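Local coordinates for protein superoxide dismutase (Clostridium difficile, PDB 3TJT) that probably disposes of superoxide radicals, converting them to hydrogen peroxide and oxygen at a mononuclear iron(III) site, at residues A[33-38]-A[80-85]; A[86-91]-A[164-169]; A[91-96]-A[191-196]. All coordinates share one frame; numbering follows the deposited sequence.

The three contacts follow helix 72-90 and the chain that leaves it. Contacts 1 and 2 have centres 11 Å apart and meet at the iron, to which contact 1 brings His85 and contact 2 brings Asp167; His85 NE2 and Asp167 OD2 lie 3.4 Å apart as ligands of the same metal, and one water ligand belongs to both. Tyr35 OH also packs on Lys86 CB at 3.4 Å. Contact 3 takes over at Ile91, which it shares with contact 2, and joins the exit from helix 72-90 to the start of helix 194-202. Its centre is about 20 Å from that of contact 1, and the side chain of Met92 stays about 9 Å from the iron.

Contact 1: residues A[33-38]-A[80-85]; sequences KHYQAY and GGAYNH. With FE (Fe (III) ion), chain B.
Helices 33-38 and 80-85 bring the CA atoms of Tyr38 and Gly81 to 5.4 Å, their local axes 8.2 Å apart at closest approach and their N-to-C directions 133° from each other, both within the alpha-hairpin domain of the iron/manganese superoxide dismutases. With chi1 at -67°, CG of Tyr38 stands anti to the carbonyl carbon and the phenol ring lies over the Gly81 backbone: Gly81 CA sits above one face, displaced toward the rim and 3.5 Å from Tyr38 CG, as a CH-pi contact. Tyr35 runs past His85 in the opposite direction and offers a ring face to its methylene, Tyr35 CD1 to His85 CB being 3.7 Å. Both phenol oxygens bond outside the pair, Tyr35 OH to Lys9 and Tyr38 OH to Gln152. The Tyr38 and His85 rings are tilted by only 27° but slid apart, meeting at Tyr38 CE2 and His85 CE1, 3.4 Å. ND1 of His85 donates to Gly81 O at 2.7 Å almost in the ring plane, which together with the metal bond at NE2 fixes the rotation of the imidazole; His85 N reaches that carbonyl from its other face. His85 NE2 binds the iron at 2.2 Å, beside His30, Asp167, His171 and a water.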
loop_
_atom_site.group_PDB
_atom_site.type_symbol
_atom_site.label_atom_id
_atom_site.label_comp_id
_atom_site.label_asym_id
_atom_site.label_seq_id
_atom_site.Cartn_x
_atom_site.Cartn_y
_atom_site.Cartn_z
ATOM N N LYS A 33 -3.165 -16.530 4.124
ATOM C CA LYS A 33 -2.168 -15.737 4.843
ATOM C C LYS A 33 -2.666 -14.339 5.239
ATOM O O LYS A 33 -2.686 -14.003 6.420
ATOM C CB LYS A 33 -0.875 -15.610 4.033
ATOM C CG LYS A 33 -0.273 -16.936 3.617
ATOM C CD LYS A 33 0.142 -17.772 4.806
ATOM C CE LYS A 33 0.771 -19.074 4.306
ATOM N NZ LYS A 33 1.024 -20.024 5.415
ATOM N N HIS A 34 -3.047 -13.525 4.258
ATOM C CA HIS A 34 -3.413 -12.132 4.551
ATOM C C HIS A 34 -4.709 -12.027 5.359
ATOM O O HIS A 34 -4.741 -11.413 6.419
ATOM C CB HIS A 34 -3.529 -11.301 3.271
ATOM C CG HIS A 34 -2.236 -11.134 2.532
ATOM N ND1 HIS A 34 -1.323 -10.147 2.844
ATOM C CD2 HIS A 34 -1.706 -11.817 1.489
ATOM C CE1 HIS A 34 -0.287 -10.233 2.029
ATOM N NE2 HIS A 34 -0.493 -11.236 1.196
ATOM N N TYR A 35 -5.781 -12.621 4.852
ATOM C CA TYR A 35 -7.065 -12.572 5.554
ATOM C C TYR A 35 -6.915 -13.203 6.944
ATOM O O TYR A 35 -7.305 -12.615 7.965
ATOM C CB TYR A 35 -8.131 -13.239 4.669
ATOM C CG TYR A 35 -9.518 -13.414 5.252
ATOM C CD1 TYR A 35 -10.006 -12.590 6.275
ATOM C CD2 TYR A 35 -10.364 -14.389 4.741
ATOM C CE1 TYR A 35 -11.301 -12.774 6.790
ATOM C CE2 TYR A 35 -11.640 -14.578 5.249
ATOM C CZ TYR A 35 -12.106 -13.777 6.263
ATOM O OH TYR A 35 -13.392 -14.001 6.726
ATOM N N GLN A 36 -6.291 -14.376 7.000
ATOM C CA GLN A 36 -6.015 -15.029 8.271
ATOM C C GLN A 36 -5.285 -14.136 9.288
ATOM O O GLN A 36 -5.615 -14.146 10.473
ATOM C CB GLN A 36 -5.208 -16.311 8.048
ATOM C CG GLN A 36 -4.949 -17.104 9.319
ATOM C CD GLN A 36 -6.176 -17.870 9.784
ATOM O OE1 GLN A 36 -6.766 -18.635 9.022
ATOM N NE2 GLN A 36 -6.575 -17.655 11.031
ATOM N N ALA A 37 -4.287 -13.386 8.829
ATOM C CA ALA A 37 -3.525 -12.508 9.719
ATOM C C ALA A 37 -4.392 -11.404 10.325
ATOM O O ALA A 37 -4.249 -11.083 11.504
ATOM C CB ALA A 37 -2.325 -11.893 8.985
ATOM N N TYR A 38 -5.270 -10.803 9.524
ATOM C CA TYR A 38 -6.172 -9.782 10.073
ATOM C C TYR A 38 -7.036 -10.356 11.189
ATOM O O TYR A 38 -7.212 -9.737 12.236
ATOM C CB TYR A 38 -7.055 -9.161 8.990
ATOM C CG TYR A 38 -6.272 -8.348 7.990
ATOM C CD1 TYR A 38 -5.476 -7.277 8.401
ATOM C CD2 TYR A 38 -6.308 -8.662 6.640
ATOM C CE1 TYR A 38 -4.748 -6.536 7.477
ATOM C CE2 TYR A 38 -5.582 -7.938 5.718
ATOM C CZ TYR A 38 -4.808 -6.871 6.144
ATOM O OH TYR A 38 -4.086 -6.156 5.212
ATOM N N GLY A 80 -11.060 -4.072 10.005
ATOM C CA GLY A 80 -11.177 -3.622 8.630
ATOM C C GLY A 80 -10.740 -4.718 7.670
ATOM O O GLY A 80 -11.462 -5.061 6.723
ATOM N N GLY A 81 -9.553 -5.266 7.914
ATOM C CA GLY A 81 -9.006 -6.304 7.052
ATOM C C GLY A 81 -9.907 -7.525 7.021
ATOM O O GLY A 81 -10.177 -8.086 5.957
ATOM N N ALA A 82 -10.386 -7.930 8.190
ATOM C CA ALA A 82 -11.242 -9.109 8.292
ATOM C C ALA A 82 -12.563 -8.900 7.564
ATOM O O ALA A 82 -13.004 -9.759 6.798
ATOM C CB ALA A 82 -11.481 -9.472 9.751
ATOM N N TYR A 83 -13.196 -7.758 7.805
ATOM C CA TYR A 83 -14.469 -7.468 7.163
ATOM C C TYR A 83 -14.306 -7.370 5.649
ATOM O O TYR A 83 -15.075 -7.970 4.890
ATOM C CB TYR A 83 -15.070 -6.164 7.700
ATOM C CG TYR A 83 -16.430 -5.888 7.105
ATOM C CD1 TYR A 83 -17.571 -6.437 7.670
ATOM C CD2 TYR A 83 -16.568 -5.108 5.965
ATOM C CE1 TYR A 83 -18.817 -6.205 7.125
ATOM C CE2 TYR A 83 -17.814 -4.879 5.406
ATOM C CZ TYR A 83 -18.932 -5.427 5.998
ATOM O OH TYR A 83 -20.174 -5.202 5.452
ATOM N N ASN A 84 -13.310 -6.602 5.209
ATOM C CA ASN A 84 -13.135 -6.335 3.792
ATOM C C ASN A 84 -12.848 -7.614 2.995
ATOM O O ASN A 84 -13.340 -7.785 1.883
ATOM C CB ASN A 84 -12.021 -5.303 3.552
ATOM C CG ASN A 84 -12.389 -3.904 4.030
ATOM O OD1 ASN A 84 -13.562 -3.593 4.269
ATOM N ND2 ASN A 84 -11.377 -3.041 4.162
ATOM N N HIS A 85 -12.035 -8.501 3.555
ATOM C CA HIS A 85 -11.677 -9.711 2.825
ATOM C C HIS A 85 -12.827 -10.705 2.782
ATOM O O HIS A 85 -13.066 -11.324 1.746
ATOM C CB HIS A 85 -10.393 -10.330 3.381
ATOM C CG HIS A 85 -9.178 -9.561 2.981
ATOM N ND1 HIS A 85 -8.752 -8.442 3.668
ATOM C CD2 HIS A 85 -8.353 -9.687 1.914
ATOM C CE1 HIS A 85 -7.689 -7.938 3.063
ATOM N NE2 HIS A 85 -7.431 -8.672 1.995
HETATM FE FE FE B . -6.168 -7.966 0.295
HETATM O O HOH W 1 -6.153 -5.881 1.091
#

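Contact 2: residues A[86-91]-A[164-169]; sequences KFFFDI and IGLDVW. With FE (Fe (III) ion), chain B.
Phe88 and Asp167 cross at about a right angle, the phenyl ring and the carboxylate plane standing 80° apart, where the end of the hairpin domain's helix 72-90 meets the edge strand 161-167 of the three-stranded antiparallel sheet in the C-terminal domain. CG of Phe88 is anti to the backbone N (chi1 -176°), which carries the ring out to the strand and sets one face under Asp167 CB, 4.0 Å from the ring centroid and nearly over its centre. The same ring turns its edge to the backbone: Phe88 CD1 comes within 3.4 Å of Gly165 O, a buried carbonyl with no hydrogen-bond partner in the model. Leu166 adds a methyl, CD1, at 3.9 Å from Phe88 CE1. Phe87 also arrives edge first, CE2 lying 3.6 Å from Gly165 N close to the ring plane, so the glycine's peptides face aromatic edges from two residues. Beyond the helix, Ile91 crosses Ile164 at close to a right angle, CG1 of Ile91 resting on CG2 of Ile164 at 3.9 Å. Trp133 and Tyr184 also pack on Phe88. Asp167, its CB over this ring, divides its oxygens: OD1 accepts from Trp169 N at 3.0 Å in an Asx turn, from the anti side and out of the carboxylate plane, while Asp167 OD2 holds the iron at 1.9 Å.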
loop_
_atom_site.group_PDB
_atom_site.type_symbol
_atom_site.label_atom_id
_atom_site.label_comp_id
_atom_site.label_asym_id
_atom_site.label_seq_id
_atom_site.Cartn_x
_atom_site.Cartn_y
_atom_site.Cartn_z
ATOM N N LYS A 86 -13.544 -10.854 3.889
ATOM C CA LYS A 86 -14.727 -11.710 3.864
ATOM C C LYS A 86 -15.663 -11.216 2.764
ATOM O O LYS A 86 -16.151 -12.005 1.942
ATOM C CB LYS A 86 -15.452 -11.724 5.215
ATOM C CG LYS A 86 -16.636 -12.702 5.224
ATOM C CD LYS A 86 -17.597 -12.459 6.384
ATOM C CE LYS A 86 -16.911 -12.569 7.718
ATOM N NZ LYS A 86 -17.868 -12.400 8.856
ATOM N N PHE A 87 -15.891 -9.907 2.736
ATOM C CA PHE A 87 -16.750 -9.281 1.735
ATOM C C PHE A 87 -16.229 -9.521 0.317
ATOM O O PHE A 87 -16.987 -9.879 -0.589
ATOM C CB PHE A 87 -16.856 -7.764 2.005
ATOM C CG PHE A 87 -17.718 -7.036 1.024
ATOM C CD1 PHE A 87 -19.059 -6.802 1.301
ATOM C CD2 PHE A 87 -17.204 -6.595 -0.180
ATOM C CE1 PHE A 87 -19.856 -6.136 0.399
ATOM C CE2 PHE A 87 -18.009 -5.934 -1.097
ATOM C CZ PHE A 87 -19.333 -5.705 -0.808
ATOM N N PHE A 88 -14.930 -9.316 0.134
ATOM C CA PHE A 88 -14.302 -9.444 -1.180
ATOM C C PHE A 88 -14.418 -10.866 -1.754
ATOM O O PHE A 88 -14.779 -11.045 -2.921
ATOM C CB PHE A 88 -12.832 -9.018 -1.078
ATOM C CG PHE A 88 -12.100 -9.007 -2.388
ATOM C CD1 PHE A 88 -12.552 -8.240 -3.451
ATOM C CD2 PHE A 88 -10.932 -9.747 -2.544
ATOM C CE1 PHE A 88 -11.867 -8.214 -4.667
ATOM C CE2 PHE A 88 -10.240 -9.733 -3.759
ATOM C CZ PHE A 88 -10.700 -8.961 -4.813
ATOM N N PHE A 89 -14.095 -11.872 -0.952
ATOM C CA PHE A 89 -14.185 -13.236 -1.469
ATOM C C PHE A 89 -15.647 -13.601 -1.752
ATOM O O PHE A 89 -15.925 -14.322 -2.704
ATOM C CB PHE A 89 -13.489 -14.230 -0.543
ATOM C CG PHE A 89 -12.010 -13.956 -0.379
ATOM C CD1 PHE A 89 -11.209 -13.742 -1.500
ATOM C CD2 PHE A 89 -11.429 -13.896 0.875
ATOM C CE1 PHE A 89 -9.847 -13.474 -1.363
ATOM C CE2 PHE A 89 -10.062 -13.639 1.020
ATOM C CZ PHE A 89 -9.277 -13.423 -0.100
ATOM N N ASP A 90 -16.573 -13.054 -0.962
ATOM C CA ASP A 90 -18.006 -13.288 -1.209
ATOM C C ASP A 90 -18.533 -12.614 -2.478
ATOM O O ASP A 90 -19.526 -13.063 -3.067
ATOM C CB ASP A 90 -18.849 -12.838 -0.001
ATOM C CG ASP A 90 -18.894 -13.872 1.105
ATOM O OD1 ASP A 90 -18.445 -15.018 0.889
ATOM O OD2 ASP A 90 -19.379 -13.531 2.205
ATOM N N ILE A 91 -17.876 -11.542 -2.913
ATOM C CA ILE A 91 -18.390 -10.753 -4.026
ATOM C C ILE A 91 -17.817 -11.223 -5.373
ATOM O O ILE A 91 -18.059 -10.619 -6.417
ATOM C CB ILE A 91 -18.161 -9.230 -3.813
ATOM C CG1 ILE A 91 -19.219 -8.409 -4.556
ATOM C CG2 ILE A 91 -16.752 -8.807 -4.244
ATOM C CD1 ILE A 91 -20.648 -8.772 -4.154
ATOM N N ILE A 164 -20.489 -3.632 -4.182
ATOM C CA ILE A 164 -19.310 -4.405 -4.595
ATOM C C ILE A 164 -18.047 -3.648 -4.163
ATOM O O ILE A 164 -18.100 -2.459 -3.849
ATOM C CB ILE A 164 -19.260 -4.696 -6.123
ATOM C CG1 ILE A 164 -18.874 -3.449 -6.924
ATOM C CG2 ILE A 164 -20.584 -5.327 -6.613
ATOM C CD1 ILE A 164 -18.643 -3.711 -8.419
ATOM N N GLY A 165 -16.915 -4.334 -4.134
ATOM C CA GLY A 165 -15.671 -3.681 -3.759
ATOM C C GLY A 165 -14.496 -4.451 -4.319
ATOM O O GLY A 165 -14.571 -5.672 -4.428
ATOM N N LEU A 166 -13.426 -3.735 -4.666
ATOM C CA LEU A 166 -12.233 -4.329 -5.278
ATOM C C LEU A 166 -10.987 -3.966 -4.481
ATOM O O LEU A 166 -10.697 -2.786 -4.248
ATOM C CB LEU A 166 -12.080 -3.843 -6.724
ATOM C CG LEU A 166 -10.811 -4.277 -7.481
ATOM C CD1 LEU A 166 -10.683 -5.801 -7.528
ATOM C CD2 LEU A 166 -10.805 -3.666 -8.885
ATOM N N ASP A 167 -10.260 -4.996 -4.073
ATOM C CA ASP A 167 -8.992 -4.865 -3.360
ATOM C C ASP A 167 -7.906 -4.456 -4.351
ATOM O O ASP A 167 -7.620 -5.191 -5.293
ATOM C CB ASP A 167 -8.662 -6.221 -2.726
ATOM C CG ASP A 167 -7.477 -6.179 -1.784
ATOM O OD1 ASP A 167 -6.790 -5.134 -1.694
ATOM O OD2 ASP A 167 -7.226 -7.204 -1.107
ATOM N N VAL A 168 -7.302 -3.282 -4.159
ATOM C CA VAL A 168 -6.178 -2.892 -5.018
ATOM C C VAL A 168 -4.856 -2.747 -4.266
ATOM O O VAL A 168 -3.936 -2.083 -4.747
ATOM C CB VAL A 168 -6.460 -1.632 -5.899
ATOM C CG1 VAL A 168 -7.529 -1.934 -6.947
ATOM C CG2 VAL A 168 -6.863 -0.431 -5.045
ATOM N N TRP A 169 -4.760 -3.373 -3.098
ATOM C CA TRP A 169 -3.459 -3.601 -2.473
ATOM C C TRP A 169 -2.655 -4.397 -3.487
ATOM O O TRP A 169 -3.211 -5.226 -4.219
ATOM C CB TRP A 169 -3.590 -4.436 -1.206
ATOM C CG TRP A 169 -4.072 -3.696 0.017
ATOM C CD1 TRP A 169 -5.243 -2.996 0.154
ATOM C CD2 TRP A 169 -3.404 -3.613 1.280
ATOM N NE1 TRP A 169 -5.338 -2.480 1.428
ATOM C CE2 TRP A 169 -4.228 -2.852 2.142
ATOM C CE3 TRP A 169 -2.195 -4.115 1.772
ATOM C CZ2 TRP A 169 -3.872 -2.576 3.466
ATOM C CZ3 TRP A 169 -1.842 -3.845 3.098
ATOM C CH2 TRP A 169 -2.680 -3.081 3.927
HETATM FE FE FE B . -6.168 -7.966 0.295
HETATM O O HOH W 1 -6.153 -5.881 1.091
#

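Contact 3: residues A[91-96]-A[191-196]; sequences IMTPEK and VVNWNG
Thr93 and Asn193 meet through two extended first torsions. At chi1 -180° Thr93 has OG1 opposite its own N, which leaves CG2 between N and the carbonyl carbon and aimed at Asn193; there it touches Asn193 CB at 3.5 Å. Asn193, with chi1 -178°, sends its amide past this methyl, the two side chains passing at a slant. The backbones beneath them are joined by a single antiparallel bridge. Met92 and Val192 form its non-hydrogen-bonded pair, their CA atoms 4.7 Å apart, flanked by Asn193 N donating to Ile91 O at 2.7 Å and Thr93 N donating to Val191 O at 2.9 Å. The Val191 carbonyl also takes a CA-H...O contact from Met92. Alongside it, Met92 and Val191 point the same way, SD of Met92 lying 3.9 Å from CG2 of Val191.

The Asn193 amide has two tasks. Asn193 is the N-cap of helix 194-202, and its OD1 accepts from Gly196 N at 3.0 Å, the donor standing well above the amide plane rather than on a lone pair. Its other end reaches back across the contact: Asn193 ND2 donates to a water that in turn donates to Met92 O at 2.7 Å. In the first segment, Thr93 OG1 accepts from Glu95 N, an ST turn that bends the chain just past the bridge.

Two loops are thus tied together, the one leaving helix 72-90 and the one entering helix 194-202. Val192 and Trp194 pack on Ile164 of strand 161-167, Trp194 also on Leu103 and Ile107 of helix 101-111, while Met92 packs on Tyr13 and Ile22 in the loop ahead of helix 24-46.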
loop_
_atom_site.group_PDB
_atom_site.type_symbol
_atom_site.label_atom_id
_atom_site.label_comp_id
_atom_site.label_asym_id
_atom_site.label_seq_id
_atom_site.Cartn_x
_atom_site.Cartn_y
_atom_site.Cartn_z
ATOM N N ILE A 91 -17.876 -11.542 -2.913
ATOM C CA ILE A 91 -18.390 -10.753 -4.026
ATOM C C ILE A 91 -17.817 -11.223 -5.373
ATOM O O ILE A 91 -18.059 -10.619 -6.417
ATOM C CB ILE A 91 -18.161 -9.230 -3.813
ATOM C CG1 ILE A 91 -19.219 -8.409 -4.556
ATOM C CG2 ILE A 91 -16.752 -8.807 -4.244
ATOM C CD1 ILE A 91 -20.648 -8.772 -4.154
ATOM N N MET A 92 -17.059 -12.314 -5.333
ATOM C CA MET A 92 -16.564 -12.931 -6.556
ATOM C C MET A 92 -17.149 -14.331 -6.708
ATOM O O MET A 92 -17.544 -14.955 -5.723
ATOM C CB MET A 92 -15.032 -12.995 -6.548
ATOM C CG MET A 92 -14.372 -11.598 -6.469
ATOM S SD MET A 92 -12.581 -11.687 -6.664
ATOM C CE MET A 92 -12.088 -12.397 -5.107
ATOM N N THR A 93 -17.192 -14.823 -7.943
ATOM C CA THR A 93 -17.723 -16.163 -8.194
ATOM C C THR A 93 -17.260 -16.689 -9.551
ATOM O O THR A 93 -17.074 -15.916 -10.491
ATOM C CB THR A 93 -19.280 -16.155 -8.179
ATOM O OG1 THR A 93 -19.779 -17.483 -8.426
ATOM C CG2 THR A 93 -19.815 -15.211 -9.238
ATOM N N PRO A 94 -17.085 -18.015 -9.661
ATOM C CA PRO A 94 -16.815 -18.628 -10.968
ATOM C C PRO A 94 -18.076 -18.744 -11.832
ATOM O O PRO A 94 -17.970 -19.002 -13.030
ATOM C CB PRO A 94 -16.303 -20.020 -10.596
ATOM C CG PRO A 94 -16.960 -20.319 -9.299
ATOM C CD PRO A 94 -17.023 -18.999 -8.565
ATOM N N GLU A 95 -19.248 -18.560 -11.232
ATOM C CA GLU A 95 -20.503 -18.610 -11.989
ATOM C C GLU A 95 -20.716 -17.352 -12.828
ATOM O O GLU A 95 -20.223 -16.276 -12.490
ATOM C CB GLU A 95 -21.688 -18.814 -11.042
ATOM C CG GLU A 95 -21.520 -19.994 -10.086
ATOM C CD GLU A 95 -21.171 -21.302 -10.795
ATOM O OE1 GLU A 95 -21.707 -21.559 -11.895
ATOM O OE2 GLU A 95 -20.361 -22.082 -10.248
ATOM N N LYS A 96 -21.449 -17.476 -13.929
ATOM C CA LYS A 96 -21.772 -16.310 -14.738
ATOM C C LYS A 96 -22.972 -15.573 -14.145
ATOM O O LYS A 96 -24.010 -16.184 -13.879
ATOM C CB LYS A 96 -22.030 -16.705 -16.208
ATOM C CG LYS A 96 -20.809 -17.326 -16.894
ATOM C CD LYS A 96 -21.023 -17.508 -18.386
ATOM C CE LYS A 96 -20.610 -16.279 -19.191
ATOM N NZ LYS A 96 -19.124 -16.120 -19.255
ATOM N N VAL A 191 -15.429 -11.774 -12.862
ATOM C CA VAL A 191 -15.751 -12.607 -11.704
ATOM C C VAL A 191 -16.641 -11.928 -10.662
ATOM O O VAL A 191 -16.948 -12.530 -9.643
ATOM C CB VAL A 191 -14.502 -13.168 -10.995
ATOM C CG1 VAL A 191 -13.688 -14.048 -11.950
ATOM C CG2 VAL A 191 -13.646 -12.044 -10.426
ATOM N N VAL A 192 -17.044 -10.689 -10.904
ATOM C CA VAL A 192 -17.965 -10.035 -9.967
ATOM C C VAL A 192 -19.246 -10.854 -9.826
ATOM O O VAL A 192 -19.841 -11.267 -10.829
ATOM C CB VAL A 192 -18.324 -8.610 -10.411
ATOM C CG1 VAL A 192 -19.429 -8.031 -9.502
ATOM C CG2 VAL A 192 -17.095 -7.715 -10.390
ATOM N N ASN A 193 -19.661 -11.102 -8.587
ATOM C CA ASN A 193 -20.900 -11.828 -8.313
ATOM C C ASN A 193 -22.073 -10.854 -8.199
ATOM O O ASN A 193 -22.359 -10.326 -7.122
ATOM C CB ASN A 193 -20.768 -12.661 -7.031
ATOM C CG ASN A 193 -22.022 -13.482 -6.728
ATOM O OD1 ASN A 193 -23.036 -13.364 -7.412
ATOM N ND2 ASN A 193 -21.954 -14.306 -5.692
ATOM N N TRP A 194 -22.748 -10.620 -9.316
ATOM C CA TRP A 194 -23.834 -9.642 -9.352
ATOM C C TRP A 194 -25.050 -10.081 -8.544
ATOM O O TRP A 194 -25.809 -9.238 -8.063
ATOM C CB TRP A 194 -24.206 -9.274 -10.796
ATOM C CG TRP A 194 -23.158 -8.403 -11.402
ATOM C CD1 TRP A 194 -22.246 -8.748 -12.359
ATOM C CD2 TRP A 194 -22.864 -7.049 -11.032
ATOM N NE1 TRP A 194 -21.411 -7.680 -12.621
ATOM C CE2 TRP A 194 -21.775 -6.625 -11.824
ATOM C CE3 TRP A 194 -23.427 -6.151 -10.117
ATOM C CZ2 TRP A 194 -21.229 -5.341 -11.723
ATOM C CZ3 TRP A 194 -22.890 -4.874 -10.021
ATOM C CH2 TRP A 194 -21.803 -4.481 -10.821
ATOM N N ASN A 195 -25.239 -11.387 -8.386
ATOM C CA ASN A 195 -26.322 -11.870 -7.525
ATOM C C ASN A 195 -26.047 -11.549 -6.059
ATOM O O ASN A 195 -26.953 -11.158 -5.318
ATOM C CB ASN A 195 -26.558 -13.368 -7.719
ATOM C CG ASN A 195 -26.924 -13.710 -9.156
ATOM O OD1 ASN A 195 -27.451 -12.874 -9.886
ATOM N ND2 ASN A 195 -26.628 -14.938 -9.571
ATOM N N GLY A 196 -24.791 -11.699 -5.652
ATOM C CA GLY A 196 -24.384 -11.320 -4.308
ATOM C C GLY A 196 -24.513 -9.816 -4.123
ATOM O O GLY A 196 -24.970 -9.345 -3.074
HETATM O O HOH W 2 -19.676 -15.619 -4.235
HETATM O O HOH W 3 -20.019 -13.569 -12.331
#